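PDB 3EUO: type III Pentaketide Synthase from Neurospora crassa, which probably acts as an acyltransferase that builds pentaketide products, as a type III polyketide synthase of the chalcone and stilbene synthase family. Local coordinates for residues T104-T109 with K125-S130. Residues are numbered along the deposited sequence; the frame is centred on the assembly and turned at random.
Sequences THMVST and KELGLS
M106 reaches from strand 105-109 to two leucines, L127 in the last turn of helix 119-127 and L129 in the loop that follows. The contact lies in a beta-alpha-beta unit of the thiolase-like fold. Strand 105-109 leads through the helix to strand 134-138, which pairs parallel beside it. The contact is wholly apolar, and no hydrogen bond joins the two segments. It is also small, burying 84 Å² over both sides.

Only the end of the methionine does the touching. CE of M106 is modelled 4.2 Å from CD1 of L127. CE also meets CD1 of L129, but the modelled separation is too short for two carbons. The exact placing of CE is therefore doubtful, and so is the bend at chi3 that sets it. The side chains of M106 and L129 cross at about a right angle. The methionine leaves the strand extended, with CG anti to the backbone N (chi1 -175°) and chi2 also near 180°. A124 of the same helix and L170 of strand 168-175 also pack on M106.

The backbone of M106 is held by hydrogen bonds to E134 and V136 of strand 134-138. Its neighbour H105 bonds through its backbone to L170 on the other flanking strand. A Schellman motif closes the helix, with G128 the first residue to leave helical angles, at a positive phi of 74°. The chain turns there so that L129 also points toward the strand. L129 packs on A124 and P100 as well. Within the turn, the backbone N of G128 donates a hydrogen bond to O of K125 at 3.1 Å.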
ATOM      1  N   THR A 104     -14.492  -9.792   5.751  1.00 14.95           N
ATOM      2  CA  THR A 104     -14.216  -8.829   6.816  1.00 14.59           C
ATOM      3  C   THR A 104     -13.061  -7.876   6.503  1.00 13.89           C
ATOM      4  O   THR A 104     -13.043  -6.742   6.984  1.00 13.61           O
ATOM      5  CB  THR A 104     -13.896  -9.538   8.147  1.00 14.29           C
ATOM      6  OG1 THR A 104     -12.739 -10.369   7.971  1.00 15.69           O
ATOM      7  CG2 THR A 104     -15.075 -10.393   8.618  1.00 14.58           C
ATOM      8  N   HIS A 105     -12.087  -8.359   5.731  1.00 13.39           N
ATOM      9  CA  HIS A 105     -10.928  -7.560   5.343  1.00 12.80           C
ATOM     10  C   HIS A 105     -10.598  -7.896   3.894  1.00 12.33           C
ATOM     11  O   HIS A 105     -10.972  -8.962   3.388  1.00 12.44           O
ATOM     12  CB  HIS A 105      -9.661  -7.924   6.135  1.00 12.96           C
ATOM     13  CG  HIS A 105      -9.782  -7.880   7.630  1.00 13.63           C
ATOM     14  ND1 HIS A 105     -10.577  -8.750   8.347  1.00 15.33           N
ATOM     15  CD2 HIS A 105      -9.108  -7.149   8.547  1.00 14.69           C
ATOM     16  CE1 HIS A 105     -10.428  -8.517   9.640  1.00 15.65           C
ATOM     17  NE2 HIS A 105      -9.532  -7.556   9.789  1.00 15.16           N
ATOM     18  N   MET A 106      -9.852  -7.005   3.250  1.00 11.89           N
ATOM     19  CA  MET A 106      -9.295  -7.240   1.926  1.00 10.88           C
ATOM     20  C   MET A 106      -7.836  -6.795   1.993  1.00 11.10           C
ATOM     21  O   MET A 106      -7.549  -5.708   2.490  1.00 11.48           O
ATOM     22  CB  MET A 106     -10.074  -6.432   0.881  1.00 11.21           C
ATOM     23  CG  MET A 106      -9.681  -6.654  -0.574  1.00 12.37           C
ATOM     24  SD  MET A 106     -10.823  -5.732  -1.661  1.00  7.38           S
ATOM     25  CE  MET A 106     -12.029  -6.964  -2.075  1.00 18.15           C
ATOM     26  N   VAL A 107      -6.913  -7.649   1.558  1.00 11.10           N
ATOM     27  CA  VAL A 107      -5.500  -7.248   1.438  1.00 11.20           C
ATOM     28  C   VAL A 107      -5.099  -7.441  -0.014  1.00 11.80           C
ATOM     29  O   VAL A 107      -5.048  -8.573  -0.493  1.00 12.23           O
ATOM     30  CB  VAL A 107      -4.544  -8.053   2.358  1.00 11.29           C
ATOM     31  CG1 VAL A 107      -3.104  -7.551   2.203  1.00 11.77           C
ATOM     32  CG2 VAL A 107      -4.967  -7.944   3.819  1.00 10.79           C
ATOM     33  N   SER A 108      -4.822  -6.338  -0.704  1.00 11.30           N
ATOM     34  CA  SER A 108      -4.557  -6.357  -2.143  1.00 11.73           C
ATOM     35  C   SER A 108      -3.164  -5.856  -2.440  1.00 11.15           C
ATOM     36  O   SER A 108      -2.595  -5.093  -1.668  1.00 11.14           O
ATOM     37  CB  SER A 108      -5.572  -5.489  -2.901  1.00 11.43           C
ATOM     38  OG  SER A 108      -6.900  -5.899  -2.613  1.00 12.88           O
ATOM     39  N   THR A 109      -2.625  -6.272  -3.577  1.00 11.68           N
ATOM     40  CA  THR A 109      -1.319  -5.779  -3.993  1.00 11.69           C
ATOM     41  C   THR A 109      -1.275  -5.566  -5.501  1.00 11.61           C
ATOM     42  O   THR A 109      -1.994  -6.226  -6.258  1.00 11.99           O
ATOM     43  CB  THR A 109      -0.184  -6.714  -3.498  1.00 12.12           C
ATOM     44  OG1 THR A 109       1.095  -6.097  -3.708  1.00 13.23           O
ATOM     45  CG2 THR A 109      -0.231  -8.063  -4.180  1.00 12.35           C
ATOM     46  N   LYS A 125     -16.256  -3.067  -4.816  1.00 17.13           N
ATOM     47  CA  LYS A 125     -17.561  -2.539  -5.242  1.00 18.51           C
ATOM     48  C   LYS A 125     -18.257  -3.490  -6.217  1.00 18.57           C
ATOM     49  O   LYS A 125     -19.451  -3.769  -6.080  1.00 18.76           O
ATOM     50  CB  LYS A 125     -17.394  -1.155  -5.886  1.00 18.49           C
ATOM     51  CG  LYS A 125     -18.700  -0.490  -6.353  1.00 19.10           C
ATOM     52  CD  LYS A 125     -18.401   0.713  -7.244  1.00 20.10           C
ATOM     53  CE  LYS A 125     -19.666   1.439  -7.719  1.00 22.15           C
ATOM     54  NZ  LYS A 125     -20.170   0.944  -9.038  1.00 24.64           N
ATOM     55  N   GLU A 126     -17.509  -3.976  -7.205  1.00 18.61           N
ATOM     56  CA  GLU A 126     -18.046  -4.930  -8.175  1.00 18.70           C
ATOM     57  C   GLU A 126     -18.472  -6.246  -7.524  1.00 18.03           C
ATOM     58  O   GLU A 126     -19.438  -6.879  -7.964  1.00 17.98           O
ATOM     59  CB  GLU A 126     -17.033  -5.202  -9.280  1.00 19.37           C
ATOM     60  CG  GLU A 126     -16.924  -4.102 -10.317  1.00 22.06           C
ATOM     61  CD  GLU A 126     -16.384  -4.614 -11.643  1.00 25.38           C
ATOM     62  OE1 GLU A 126     -16.760  -5.739 -12.050  1.00 27.48           O
ATOM     63  OE2 GLU A 126     -15.584  -3.894 -12.279  1.00 28.05           O
ATOM     64  N   LEU A 127     -17.756  -6.643  -6.473  1.00 17.02           N
ATOM     65  CA  LEU A 127     -18.079  -7.843  -5.706  1.00 16.86           C
ATOM     66  C   LEU A 127     -19.239  -7.639  -4.724  1.00 16.66           C
ATOM     67  O   LEU A 127     -19.785  -8.612  -4.191  1.00 17.19           O
ATOM     68  CB  LEU A 127     -16.844  -8.340  -4.936  1.00 16.42           C
ATOM     69  CG  LEU A 127     -15.659  -8.881  -5.745  1.00 16.19           C
ATOM     70  CD1 LEU A 127     -14.440  -9.018  -4.837  1.00 15.21           C
ATOM     71  CD2 LEU A 127     -15.993 -10.227  -6.390  1.00 16.45           C
ATOM     72  N   GLY A 128     -19.600  -6.384  -4.473  1.00 16.49           N
ATOM     73  CA  GLY A 128     -20.683  -6.065  -3.544  1.00 16.38           C
ATOM     74  C   GLY A 128     -20.288  -6.270  -2.094  1.00 16.16           C
ATOM     75  O   GLY A 128     -21.123  -6.612  -1.254  1.00 16.31           O
ATOM     76  N   LEU A 129     -19.010  -6.045  -1.784  1.00 15.88           N
ATOM     77  CA  LEU A 129     -18.522  -6.198  -0.410  1.00 15.40           C
ATOM     78  C   LEU A 129     -19.029  -5.092   0.512  1.00 15.38           C
ATOM     79  O   LEU A 129     -19.568  -4.088   0.045  1.00 15.91           O
ATOM     80  CB  LEU A 129     -16.992  -6.286  -0.381  1.00 15.28           C
ATOM     81  CG  LEU A 129     -16.376  -7.393  -1.241  1.00 14.98           C
ATOM     82  CD1 LEU A 129     -14.889  -7.483  -0.980  1.00 15.42           C
ATOM     83  CD2 LEU A 129     -17.048  -8.736  -0.977  1.00 13.75           C
ATOM     84  N   SER A 130     -18.865  -5.295   1.818  1.00 15.35           N
ATOM     85  CA  SER A 130     -19.389  -4.395   2.847  1.00 15.74           C
ATOM     86  C   SER A 130     -18.879  -2.959   2.711  1.00 15.58           C
ATOM     87  O   SER A 130     -17.717  -2.738   2.381  1.00 14.87           O
ATOM     88  CB  SER A 130     -19.015  -4.932   4.232  1.00 15.94           C
ATOM     89  OG  SER A 130     -19.487  -4.081   5.264  1.00 17.63           O
TER